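Local coordinates for protein mitomycin biosynthesis 6-O-methyltransferase (Streptomyces lavendulae, PDB 3GWZ) that transfers a methyl group from S-adenosyl-L-methionine to the quinone hydroxyl of demethylmitomycins, making the methoxy group of mitomycins A and B, at residues T205-G210 with T264-A269; T230-P235 with E255-D260; D270-K275 with P299-L304; R288-I293 with E344-R349. All blocks are in the same frame, centred on the assembly; numbering follows the deposited sequence.

Contact 1: residues T205-G210 with T264-A269; sequences TAVDIG and TIPDGA. With SAH (S-adenosyl-L-homocysteine), chain G.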
# COMPACT_ATOMS: atom_id res chain seq x y z
N THR A 205 -27.53 -0.20 27.11
CA THR A 205 -27.36 -1.28 26.14
C THR A 205 -27.85 -0.90 24.76
O THR A 205 -28.86 -0.21 24.62
CB THR A 205 -28.12 -2.54 26.56
OG1 THR A 205 -29.50 -2.20 26.76
CG2 THR A 205 -27.54 -3.15 27.85
N ALA A 206 -27.14 -1.37 23.74
CA ALA A 206 -27.50 -1.14 22.35
C ALA A 206 -27.41 -2.45 21.56
O ALA A 206 -26.57 -3.31 21.84
CB ALA A 206 -26.58 -0.11 21.74
N VAL A 207 -28.29 -2.61 20.57
CA VAL A 207 -28.24 -3.78 19.71
C VAL A 207 -28.24 -3.33 18.25
O VAL A 207 -29.12 -2.58 17.83
CB VAL A 207 -29.44 -4.71 19.95
CG1 VAL A 207 -29.47 -5.81 18.90
CG2 VAL A 207 -29.40 -5.30 21.36
N ASP A 208 -27.25 -3.77 17.48
CA ASP A 208 -27.22 -3.45 16.05
C ASP A 208 -27.69 -4.65 15.24
O ASP A 208 -27.01 -5.68 15.17
CB ASP A 208 -25.83 -3.02 15.57
CG ASP A 208 -25.88 -2.34 14.20
OD1 ASP A 208 -26.99 -2.24 13.63
OD2 ASP A 208 -24.83 -1.90 13.69
N ILE A 209 -28.84 -4.48 14.62
CA ILE A 209 -29.49 -5.55 13.89
C ILE A 209 -29.02 -5.60 12.45
O ILE A 209 -29.22 -4.64 11.71
CB ILE A 209 -31.01 -5.34 13.90
CG1 ILE A 209 -31.51 -5.18 15.34
CG2 ILE A 209 -31.71 -6.50 13.20
CD1 ILE A 209 -32.83 -4.44 15.43
N GLY A 210 -28.40 -6.70 12.04
CA GLY A 210 -27.82 -6.79 10.71
C GLY A 210 -26.70 -5.77 10.55
O GLY A 210 -26.60 -5.07 9.54
N THR A 264 -34.98 -13.84 15.39
CA THR A 264 -34.42 -13.42 16.67
C THR A 264 -34.07 -11.94 16.74
O THR A 264 -33.40 -11.40 15.85
CB THR A 264 -33.13 -14.21 16.97
OG1 THR A 264 -33.41 -15.62 16.90
CG2 THR A 264 -32.59 -13.86 18.35
N ILE A 265 -34.52 -11.28 17.80
CA ILE A 265 -34.03 -9.96 18.18
C ILE A 265 -33.83 -9.97 19.68
O ILE A 265 -34.78 -10.23 20.42
CB ILE A 265 -35.05 -8.85 17.85
CG1 ILE A 265 -35.35 -8.80 16.35
CG2 ILE A 265 -34.52 -7.50 18.32
CD1 ILE A 265 -34.21 -8.26 15.51
N PRO A 266 -32.60 -9.71 20.16
CA PRO A 266 -32.34 -9.72 21.60
C PRO A 266 -33.31 -8.82 22.35
O PRO A 266 -33.52 -7.66 21.97
CB PRO A 266 -30.93 -9.15 21.71
CG PRO A 266 -30.29 -9.50 20.40
CD PRO A 266 -31.39 -9.44 19.38
N ASP A 267 -33.88 -9.35 23.42
CA ASP A 267 -34.93 -8.65 24.15
C ASP A 267 -34.39 -7.62 25.16
O ASP A 267 -33.35 -7.82 25.79
CB ASP A 267 -35.83 -9.68 24.85
CG ASP A 267 -36.91 -9.03 25.68
OD1 ASP A 267 -37.83 -8.42 25.09
OD2 ASP A 267 -36.84 -9.14 26.92
N GLY A 268 -35.11 -6.51 25.28
CA GLY A 268 -34.90 -5.57 26.37
C GLY A 268 -33.69 -4.65 26.35
O GLY A 268 -33.22 -4.25 27.41
N ALA A 269 -33.19 -4.29 25.17
CA ALA A 269 -32.12 -3.29 25.11
C ALA A 269 -32.69 -1.88 25.12
O ALA A 269 -33.85 -1.67 24.79
CB ALA A 269 -31.26 -3.50 23.85
N SAH G . -25.76 -2.57 8.86
CA SAH G . -24.55 -2.80 7.99
CB SAH G . -24.80 -3.78 6.83
CG SAH G . -25.91 -3.40 5.83
SD SAH G . -26.00 -4.55 4.47
C SAH G . -24.07 -1.49 7.45
O SAH G . -22.94 -1.40 6.97
OXT SAH G . -24.80 -0.48 7.47
C5' SAH G . -27.34 -5.59 5.03
C4' SAH G . -26.90 -6.69 6.01
O4' SAH G . -27.99 -7.56 6.40
C3' SAH G . -25.79 -7.64 5.52
O3' SAH G . -24.62 -7.44 6.33
C2' SAH G . -26.33 -9.06 5.72
O2' SAH G . -25.37 -9.96 6.28
C1' SAH G . -27.42 -8.85 6.74
N9 SAH G . -28.52 -9.84 6.69
C8 SAH G . -29.21 -10.21 5.59
N7 SAH G . -30.17 -11.12 5.91
C5 SAH G . -30.10 -11.31 7.25
C6 SAH G . -30.83 -12.12 8.25
N6 SAH G . -31.85 -12.91 7.83
N1 SAH G . -30.44 -12.04 9.55
C2 SAH G . -29.43 -11.25 9.94
N3 SAH G . -28.72 -10.48 9.08
C4 SAH G . -29.01 -10.47 7.76

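Contact 2: residues T230-P235 with E255-D260; sequences TLLERP and EILPGD. With SAH (S-adenosyl-L-homocysteine), chain G.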
# COMPACT_ATOMS: atom_id res chain seq x y z
N THR A 230 -24.63 -5.40 21.43
CA THR A 230 -24.73 -6.72 20.84
C THR A 230 -24.84 -6.53 19.34
O THR A 230 -25.65 -5.74 18.87
CB THR A 230 -25.98 -7.47 21.33
OG1 THR A 230 -25.93 -7.58 22.76
CG2 THR A 230 -26.04 -8.86 20.71
N LEU A 231 -24.02 -7.26 18.60
CA LEU A 231 -24.10 -7.22 17.14
C LEU A 231 -24.72 -8.51 16.62
O LEU A 231 -24.17 -9.59 16.83
CB LEU A 231 -22.71 -7.05 16.54
CG LEU A 231 -22.87 -6.92 15.02
CD1 LEU A 231 -22.24 -5.65 14.52
CD2 LEU A 231 -22.35 -8.15 14.33
N LEU A 232 -25.86 -8.38 15.95
CA LEU A 232 -26.57 -9.51 15.37
C LEU A 232 -26.32 -9.56 13.86
O LEU A 232 -26.59 -8.58 13.17
CB LEU A 232 -28.07 -9.37 15.65
CG LEU A 232 -29.08 -10.24 14.90
CD1 LEU A 232 -28.83 -11.70 15.15
CD2 LEU A 232 -30.49 -9.86 15.33
N GLU A 233 -25.83 -10.68 13.36
CA GLU A 233 -25.57 -10.86 11.93
C GLU A 233 -25.65 -12.33 11.53
O GLU A 233 -25.60 -13.22 12.39
CB GLU A 233 -24.18 -10.33 11.54
CG GLU A 233 -24.18 -8.94 10.90
CD GLU A 233 -24.74 -8.96 9.50
OE1 GLU A 233 -24.96 -10.06 8.96
OE2 GLU A 233 -24.98 -7.87 8.94
N ARG A 234 -25.78 -12.57 10.22
CA ARG A 234 -25.61 -13.92 9.67
C ARG A 234 -24.29 -14.50 10.15
O ARG A 234 -23.27 -13.80 10.21
CB ARG A 234 -25.63 -13.88 8.14
CG ARG A 234 -26.84 -13.16 7.55
CD ARG A 234 -26.91 -13.41 6.05
NE ARG A 234 -25.88 -12.67 5.30
CZ ARG A 234 -25.49 -12.97 4.06
NH1 ARG A 234 -26.02 -14.02 3.44
NH2 ARG A 234 -24.57 -12.24 3.45
N PRO A 235 -24.29 -15.79 10.49
CA PRO A 235 -23.13 -16.43 11.14
C PRO A 235 -21.76 -16.12 10.52
O PRO A 235 -20.84 -15.77 11.28
CB PRO A 235 -23.46 -17.93 11.03
CG PRO A 235 -24.96 -17.96 11.12
CD PRO A 235 -25.44 -16.71 10.39
N GLU A 255 -21.18 -8.11 22.62
CA GLU A 255 -21.48 -9.51 22.37
C GLU A 255 -21.77 -9.70 20.89
O GLU A 255 -22.44 -8.88 20.27
CB GLU A 255 -22.70 -9.92 23.20
CG GLU A 255 -23.29 -11.26 22.79
CD GLU A 255 -24.52 -11.61 23.60
OE1 GLU A 255 -25.42 -12.29 23.06
OE2 GLU A 255 -24.59 -11.19 24.78
N ILE A 256 -21.27 -10.80 20.33
CA ILE A 256 -21.56 -11.20 18.95
C ILE A 256 -22.66 -12.26 18.93
O ILE A 256 -22.52 -13.32 19.55
CB ILE A 256 -20.33 -11.82 18.29
CG1 ILE A 256 -19.12 -10.87 18.34
CG2 ILE A 256 -20.65 -12.25 16.86
CD1 ILE A 256 -19.35 -9.53 17.69
N LEU A 257 -23.73 -11.99 18.21
CA LEU A 257 -24.87 -12.90 18.12
C LEU A 257 -25.10 -13.35 16.69
O LEU A 257 -25.72 -12.63 15.90
CB LEU A 257 -26.12 -12.21 18.66
CG LEU A 257 -27.41 -13.02 18.57
CD1 LEU A 257 -27.24 -14.38 19.26
CD2 LEU A 257 -28.57 -12.23 19.19
N PRO A 258 -24.59 -14.54 16.34
CA PRO A 258 -24.89 -15.13 15.03
C PRO A 258 -26.36 -15.49 15.02
O PRO A 258 -26.82 -16.18 15.93
CB PRO A 258 -24.03 -16.39 15.01
CG PRO A 258 -22.97 -16.18 16.07
CD PRO A 258 -23.65 -15.35 17.12
N GLY A 259 -27.11 -15.04 14.02
CA GLY A 259 -28.54 -15.27 14.02
C GLY A 259 -29.25 -14.74 12.79
O GLY A 259 -28.62 -14.35 11.81
N ASP A 260 -30.57 -14.73 12.86
CA ASP A 260 -31.42 -14.39 11.74
C ASP A 260 -32.47 -13.42 12.26
O ASP A 260 -33.29 -13.79 13.11
CB ASP A 260 -32.09 -15.67 11.21
CG ASP A 260 -33.08 -15.41 10.09
OD1 ASP A 260 -33.41 -14.23 9.82
OD2 ASP A 260 -33.55 -16.40 9.49
N SAH G . -25.76 -2.57 8.86
CA SAH G . -24.55 -2.80 7.99
CB SAH G . -24.80 -3.78 6.83
CG SAH G . -25.91 -3.40 5.83
SD SAH G . -26.00 -4.55 4.47
C SAH G . -24.07 -1.49 7.45
O SAH G . -22.94 -1.40 6.97
OXT SAH G . -24.80 -0.48 7.47
C5' SAH G . -27.34 -5.59 5.03
C4' SAH G . -26.90 -6.69 6.01
O4' SAH G . -27.99 -7.56 6.40
C3' SAH G . -25.79 -7.64 5.52
O3' SAH G . -24.62 -7.44 6.33
C2' SAH G . -26.33 -9.06 5.72
O2' SAH G . -25.37 -9.96 6.28
C1' SAH G . -27.42 -8.85 6.74
N9 SAH G . -28.52 -9.84 6.69
C8 SAH G . -29.21 -10.21 5.59
N7 SAH G . -30.17 -11.12 5.91
C5 SAH G . -30.10 -11.31 7.25
C6 SAH G . -30.83 -12.12 8.25
N6 SAH G . -31.85 -12.91 7.83
N1 SAH G . -30.44 -12.04 9.55
C2 SAH G . -29.43 -11.25 9.94
N3 SAH G . -28.72 -10.48 9.08
C4 SAH G . -29.01 -10.47 7.76

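Contact 3: residues D270-K275 with P299-L304; sequences DVYLIK and PDSRLL. With SAH (S-adenosyl-L-homocysteine), chain G.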
# COMPACT_ATOMS: atom_id res chain seq x y z
N ASP A 270 -31.87 -0.90 25.49
CA ASP A 270 -32.27 0.50 25.49
C ASP A 270 -32.39 1.09 24.08
O ASP A 270 -33.30 1.87 23.79
CB ASP A 270 -31.27 1.34 26.29
CG ASP A 270 -31.29 1.01 27.78
OD1 ASP A 270 -32.36 0.64 28.29
OD2 ASP A 270 -30.23 1.13 28.43
N VAL A 271 -31.47 0.73 23.20
CA VAL A 271 -31.53 1.27 21.85
C VAL A 271 -31.24 0.18 20.83
O VAL A 271 -30.30 -0.61 20.98
CB VAL A 271 -30.59 2.49 21.67
CG1 VAL A 271 -29.14 2.10 21.97
CG2 VAL A 271 -30.71 3.08 20.26
N TYR A 272 -32.09 0.10 19.81
CA TYR A 272 -31.87 -0.80 18.69
C TYR A 272 -31.48 0.01 17.47
O TYR A 272 -32.01 1.10 17.24
CB TYR A 272 -33.13 -1.62 18.41
CG TYR A 272 -33.44 -2.59 19.52
CD1 TYR A 272 -33.02 -3.91 19.45
CD2 TYR A 272 -34.13 -2.18 20.66
CE1 TYR A 272 -33.27 -4.80 20.48
CE2 TYR A 272 -34.39 -3.06 21.70
CZ TYR A 272 -33.96 -4.36 21.61
OH TYR A 272 -34.22 -5.25 22.63
N LEU A 273 -30.53 -0.50 16.69
CA LEU A 273 -30.09 0.20 15.50
C LEU A 273 -30.25 -0.73 14.31
O LEU A 273 -30.00 -1.93 14.42
CB LEU A 273 -28.64 0.65 15.63
CG LEU A 273 -28.31 1.69 16.70
CD1 LEU A 273 -28.21 1.03 18.06
CD2 LEU A 273 -27.00 2.38 16.37
N ILE A 274 -30.69 -0.19 13.18
CA ILE A 274 -30.86 -0.98 11.96
C ILE A 274 -30.54 -0.08 10.76
O ILE A 274 -31.33 0.77 10.38
CB ILE A 274 -32.26 -1.63 11.89
CG1 ILE A 274 -32.36 -2.61 10.72
CG2 ILE A 274 -33.37 -0.58 11.82
CD1 ILE A 274 -33.54 -3.58 10.85
N LYS A 275 -29.35 -0.26 10.20
CA LYS A 275 -28.83 0.67 9.20
C LYS A 275 -28.64 -0.05 7.88
O LYS A 275 -27.95 -1.07 7.83
CB LYS A 275 -27.48 1.24 9.68
CG LYS A 275 -26.78 2.13 8.66
CD LYS A 275 -25.66 2.96 9.29
CE LYS A 275 -24.36 2.16 9.49
NZ LYS A 275 -23.67 1.84 8.21
N PRO A 299 -40.89 -0.24 26.95
CA PRO A 299 -41.64 0.99 26.71
C PRO A 299 -40.73 2.19 26.50
O PRO A 299 -41.06 3.10 25.73
CB PRO A 299 -42.45 1.15 28.00
CG PRO A 299 -42.65 -0.26 28.48
CD PRO A 299 -41.40 -1.01 28.10
N ASP A 300 -39.59 2.20 27.17
CA ASP A 300 -38.65 3.32 27.11
C ASP A 300 -37.59 3.13 26.02
O ASP A 300 -36.77 4.02 25.77
CB ASP A 300 -37.99 3.54 28.47
CG ASP A 300 -37.61 2.24 29.17
OD1 ASP A 300 -38.48 1.35 29.33
OD2 ASP A 300 -36.43 2.10 29.58
N SER A 301 -37.60 1.97 25.37
CA SER A 301 -36.61 1.68 24.33
C SER A 301 -36.78 2.60 23.12
O SER A 301 -37.86 3.13 22.88
CB SER A 301 -36.71 0.23 23.88
OG SER A 301 -36.22 -0.64 24.88
N ARG A 302 -35.70 2.78 22.37
CA ARG A 302 -35.77 3.51 21.12
C ARG A 302 -35.20 2.67 19.97
O ARG A 302 -34.27 1.89 20.17
CB ARG A 302 -35.03 4.85 21.22
CG ARG A 302 -35.72 5.88 22.13
CD ARG A 302 -37.12 6.19 21.63
NE ARG A 302 -37.78 7.25 22.39
CZ ARG A 302 -38.66 7.05 23.36
NH1 ARG A 302 -38.99 5.81 23.72
NH2 ARG A 302 -39.20 8.09 23.99
N LEU A 303 -35.79 2.81 18.79
CA LEU A 303 -35.27 2.17 17.59
C LEU A 303 -34.81 3.25 16.63
O LEU A 303 -35.55 4.22 16.39
CB LEU A 303 -36.35 1.31 16.92
CG LEU A 303 -36.06 0.84 15.49
CD1 LEU A 303 -34.83 -0.05 15.45
CD2 LEU A 303 -37.27 0.10 14.92
N LEU A 304 -33.59 3.11 16.12
CA LEU A 304 -33.09 4.02 15.09
C LEU A 304 -33.03 3.30 13.75
O LEU A 304 -32.15 2.48 13.51
CB LEU A 304 -31.69 4.53 15.44
CG LEU A 304 -31.50 5.15 16.83
CD1 LEU A 304 -30.08 5.71 16.96
CD2 LEU A 304 -32.54 6.23 17.10
N SAH G . -25.76 -2.57 8.86
CA SAH G . -24.55 -2.80 7.99
CB SAH G . -24.80 -3.78 6.83
CG SAH G . -25.91 -3.40 5.83
SD SAH G . -26.00 -4.55 4.47
C SAH G . -24.07 -1.49 7.45
O SAH G . -22.94 -1.40 6.97
OXT SAH G . -24.80 -0.48 7.47
C5' SAH G . -27.34 -5.59 5.03
C4' SAH G . -26.90 -6.69 6.01
O4' SAH G . -27.99 -7.56 6.40
C3' SAH G . -25.79 -7.64 5.52
O3' SAH G . -24.62 -7.44 6.33
C2' SAH G . -26.33 -9.06 5.72
O2' SAH G . -25.37 -9.96 6.28
C1' SAH G . -27.42 -8.85 6.74
N9 SAH G . -28.52 -9.84 6.69
C8 SAH G . -29.21 -10.21 5.59
N7 SAH G . -30.17 -11.12 5.91
C5 SAH G . -30.10 -11.31 7.25
C6 SAH G . -30.83 -12.12 8.25
N6 SAH G . -31.85 -12.91 7.83
N1 SAH G . -30.44 -12.04 9.55
C2 SAH G . -29.43 -11.25 9.94
N3 SAH G . -28.72 -10.48 9.08
C4 SAH G . -29.01 -10.47 7.76

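Contact 4: residues R288-I293 with E344-R349; sequences RILRRI and EKSGLR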
# COMPACT_ATOMS: atom_id res chain seq x y z
N ARG A 288 -42.33 -7.86 9.08
CA ARG A 288 -41.88 -9.01 9.87
C ARG A 288 -40.74 -8.59 10.79
O ARG A 288 -40.75 -8.91 11.99
CB ARG A 288 -41.42 -10.16 8.97
CG ARG A 288 -42.53 -10.84 8.18
CD ARG A 288 -41.95 -11.83 7.16
NE ARG A 288 -41.35 -12.98 7.81
CZ ARG A 288 -40.43 -13.77 7.26
NH1 ARG A 288 -39.98 -13.53 6.03
NH2 ARG A 288 -39.95 -14.80 7.95
N ILE A 289 -39.76 -7.89 10.25
CA ILE A 289 -38.62 -7.46 11.05
C ILE A 289 -39.06 -6.49 12.14
O ILE A 289 -38.70 -6.66 13.31
CB ILE A 289 -37.51 -6.80 10.16
CG1 ILE A 289 -36.93 -7.83 9.19
CG2 ILE A 289 -36.40 -6.24 11.03
CD1 ILE A 289 -36.20 -7.20 8.00
N LEU A 290 -39.85 -5.50 11.77
CA LEU A 290 -40.25 -4.44 12.69
C LEU A 290 -41.07 -4.99 13.84
O LEU A 290 -40.93 -4.56 14.99
CB LEU A 290 -41.06 -3.37 11.94
CG LEU A 290 -40.26 -2.51 10.96
CD1 LEU A 290 -41.18 -1.54 10.23
CD2 LEU A 290 -39.14 -1.78 11.70
N ARG A 291 -41.94 -5.95 13.53
CA ARG A 291 -42.80 -6.53 14.55
C ARG A 291 -41.98 -7.29 15.59
O ARG A 291 -42.24 -7.20 16.78
CB ARG A 291 -43.88 -7.42 13.92
CG ARG A 291 -45.05 -6.63 13.35
CD ARG A 291 -46.12 -7.53 12.71
NE ARG A 291 -47.22 -6.73 12.16
CZ ARG A 291 -48.16 -7.21 11.36
NH1 ARG A 291 -48.17 -8.48 11.00
NH2 ARG A 291 -49.11 -6.40 10.90
N ARG A 292 -40.96 -8.02 15.13
CA ARG A 292 -40.09 -8.72 16.06
C ARG A 292 -39.27 -7.73 16.90
O ARG A 292 -39.00 -7.97 18.07
CB ARG A 292 -39.17 -9.72 15.35
CG ARG A 292 -38.47 -10.66 16.34
CD ARG A 292 -37.83 -11.85 15.66
NE ARG A 292 -38.79 -12.66 14.93
CZ ARG A 292 -39.55 -13.61 15.48
NH1 ARG A 292 -39.47 -13.85 16.78
NH2 ARG A 292 -40.39 -14.31 14.73
N ILE A 293 -38.87 -6.61 16.29
CA ILE A 293 -38.16 -5.59 17.04
C ILE A 293 -39.10 -4.98 18.08
O ILE A 293 -38.75 -4.86 19.25
CB ILE A 293 -37.61 -4.48 16.12
CG1 ILE A 293 -36.53 -5.06 15.20
CG2 ILE A 293 -37.04 -3.33 16.94
CD1 ILE A 293 -36.11 -4.09 14.10
N GLU A 344 -46.41 1.77 11.54
CA GLU A 344 -47.75 1.69 12.13
C GLU A 344 -48.25 0.25 12.17
O GLU A 344 -48.79 -0.19 13.18
CB GLU A 344 -48.74 2.57 11.38
CG GLU A 344 -50.08 2.73 12.10
CD GLU A 344 -51.00 1.53 11.91
OE1 GLU A 344 -50.98 0.92 10.82
OE2 GLU A 344 -51.74 1.19 12.86
N LYS A 345 -48.10 -0.47 11.06
CA LYS A 345 -48.54 -1.86 11.00
C LYS A 345 -47.73 -2.74 11.95
O LYS A 345 -48.04 -3.91 12.13
CB LYS A 345 -48.40 -2.43 9.59
CG LYS A 345 -49.33 -1.81 8.57
CD LYS A 345 -49.12 -2.46 7.21
CE LYS A 345 -49.84 -1.68 6.12
NZ LYS A 345 -51.29 -1.59 6.42
N SER A 346 -46.68 -2.17 12.54
CA SER A 346 -45.78 -2.95 13.38
C SER A 346 -45.86 -2.54 14.84
O SER A 346 -45.10 -3.04 15.67
CB SER A 346 -44.34 -2.81 12.88
OG SER A 346 -44.22 -3.23 11.52
N GLY A 347 -46.76 -1.62 15.16
CA GLY A 347 -46.93 -1.15 16.52
C GLY A 347 -45.88 -0.13 16.96
O GLY A 347 -45.61 0.01 18.15
N LEU A 348 -45.31 0.58 15.99
CA LEU A 348 -44.26 1.56 16.25
C LEU A 348 -44.65 2.91 15.69
O LEU A 348 -45.53 3.01 14.85
CB LEU A 348 -42.94 1.11 15.61
CG LEU A 348 -42.34 -0.20 16.12
CD1 LEU A 348 -41.16 -0.61 15.24
CD2 LEU A 348 -41.93 -0.08 17.59
N ARG A 349 -43.98 3.96 16.15
CA ARG A 349 -44.25 5.27 15.60
C ARG A 349 -43.02 6.16 15.61
O ARG A 349 -42.14 6.03 16.46
CB ARG A 349 -45.41 5.95 16.33
CG ARG A 349 -45.09 6.39 17.74
CD ARG A 349 -46.32 7.01 18.39
NE ARG A 349 -46.77 8.20 17.67
CZ ARG A 349 -48.04 8.58 17.56
NH1 ARG A 349 -49.01 7.85 18.11
NH2 ARG A 349 -48.35 9.68 16.90

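Contact 1: residues T205-G210 with T264-A269
G210 O accepts a 2.7 Å hydrogen bond from SAH N, just past the end of a strand whose T205, V207 and I209 lean on A269, P266 and I265 of the facing loop. Every second residue of the strand meets the loop, and these contacts are mostly apolar. V207 has its CG1 anti to the backbone N (chi1 172°), which splits its two methyls between two neighbours: CG1 lies 4.1 Å from P266 CG, the side chains crossing obliquely, while CG2 reaches A269 CB at 3.6 Å. The small methyl of A269 sits between V207 CG2 and T205 OG1, the latter 3.6 Å from A269 CB. That hydroxyl is turned between its own backbone N and carbonyl carbon (chi1 55°), and its hydrogen bond goes to D270 N, just before the neighbouring strand 271-275. Strand 205-209 is the central first strand of the Rossmann-like sheet of class I methyltransferases, and G210 begins the glycine-rich turn that follows it. Its positive phi of 63° is easily adopted by glycine and lets the chain turn so that its carbonyl meets the amino group of the cofactor. Further along, I265 and I209 cross at about a right angle, the CD1 of I265 resting 3.8 Å from I209 CG2. Both isoleucines also touch I293 of helix 283-296, so their branched chains fill the layer between sheet and helix. Y272 OH hydrogen-bonds to both P266 O and A269 N, tying the loop to strand 271-275.

Contact 2: residues T230-P235 with E255-D260
L232 and L257 both hold CG anti to the backbone N (chi1 166° and 177°); the register puts both on one face of the sheet, and these torsions bring the branched ends together, L232 CD1 3.9 Å from L257 CG. The same L232 methyl stands 3.8 Å from G259 CA, where a beta carbon would collide with it, so glycine fits that place. Beneath them strands 230-233 and 255-258 run parallel, E255 O accepting from L231 N and L257 O from E233 N, while L231 O and E233 O accept from L257 N and G259 N. On the opposite face lie L231 and I256, covered by helix 235-247, which completes the beta-alpha-beta unit. The C-terminal ends of the strands carry the cofactor site. E233, its chain bent at chi2 (-71°), presents its carboxylate to the ribose diol: OE1 takes SAH O2' at 2.7 Å and OE2 takes SAH O3' at 2.7 Å, the acidic grip characteristic of class I methyltransferases. R234 N steadies OE1 from its anti side, and G212 N bonds OE2. R234 runs its CG within 3.5 Å of SAH C4 and gives NE to SAH O2' at 2.9 Å, its two terminal nitrogens being held by W166 O and T169 OG1. D260 OD1 receives SAH N6 at 2.9 Å in a nearly straight bond. The ribose O2' thus donates to a carboxylate and accepts from a guanidinium; with donors gathered on both its oxygens E233 is probably ionised, and D260 accepting from the amino group suits adenine.

Contact 3: residues D270-K275 with P299-L304
A beta-alpha-beta crossover, with helix 283-296 between its strands, joins the neighbouring parallel strands 271-275 and 302-308 of the methyltransferase sheet, and the first ends in the cofactor pocket. Y272 stands at the middle of the pairing: its N donates to R302 O at 2.8 Å and its O receives L304 N at 2.8 Å. R302 N to D270 O and I274 N to L304 O extend the pattern at either end. On one face L303, its CG anti to the backbone N (chi1 166°), sets CD1 3.8 Å from Y272 CB and 3.9 Å from I274 CG2; this one methyl touches both, while CD2 turns to helix 283-296. V271 CG2 meets L304 CG at 4.1 Å on the other face. Beyond the pairing, K275 folds back at chi3 and chi4 (80° and 70°), which brings NZ 2.7 Å from SAH OXT, while K275 O accepts SAH N at 2.8 Å. K275 thus meets both the carboxylate and the amino group, the latter shared with G210 O; its ammonium also forms a salt bridge with E190 and a hydrogen bond with S187. Helix 283-296 covers Y272, I274 and L303, strand 205-209 borders strand 271-275, and strand 361-368 lies along the far side of strand 302-308.

Contact 4: residues R288-I293 with E344-R349
R291 and S346 bring their CA atoms within 4.8 Å of each other where helix 283-296 passes the chain turning out of helix 336-344. That turn is a Schellman motif, with a type I turn from E344 to G347: G347 has positive phi (79°), a conformation glycine adopts without strain, and the chain then leads into strand 348-355. R291 carries the polar part of the contact. Its chain is extended from CG to NE, long enough to pass S346, with CG 3.8 Å from S346 CA, and to reach the carbonyl of K345. There it grips one oxygen side-on with two nitrogens, R291 NE to K345 O at 2.9 Å and R291 NH2 to K345 O at 3.0 Å, and the oxygen lies in the guanidinium plane. Arginine suits the place because a positive group would probably be favoured near the C-terminal end of helix 336-344. Closer to the sheet the packing is tight. S346 CB is 3.5 Å from L290 CB, and S346 OG only 3.2 Å from the same L290 CB; a small side chain can enter here, and its hydroxyl is satisfied by L342 O. L348, first residue of the strand, sets CD1 4.2 Å from L290 CD2, its branched end against the helix. L343 of helix 336-344 touches both leucines, while L348 also rests on I366 and R368 of strand 361-368, so the contact lies where two helices meet the antiparallel edge of the sheet.

In the fold
All four contacts lie in the methyltransferase domain and reach one seven-stranded sheet, in the order 254-258, 228-233, 205-209, 271-275, 302-308, 361-368, 348-355. Contact 2 is nested in the loop that contact 1 closes; contacts 3 and 4 follow later, their segments alternating along the chain. Contact 1 lies in the middle, its centre about 9 Å from that of contact 2 and about 8 Å from that of contact 3. Contact 4, about 12 Å from contact 3 between centres, uses the helix 283-296 that bridges the strands of contact 3. Contacts 1 to 3 all reach SAH at the C-terminal ends of parallel strands, where its binding residues gather, while contact 4 stands apart from the site.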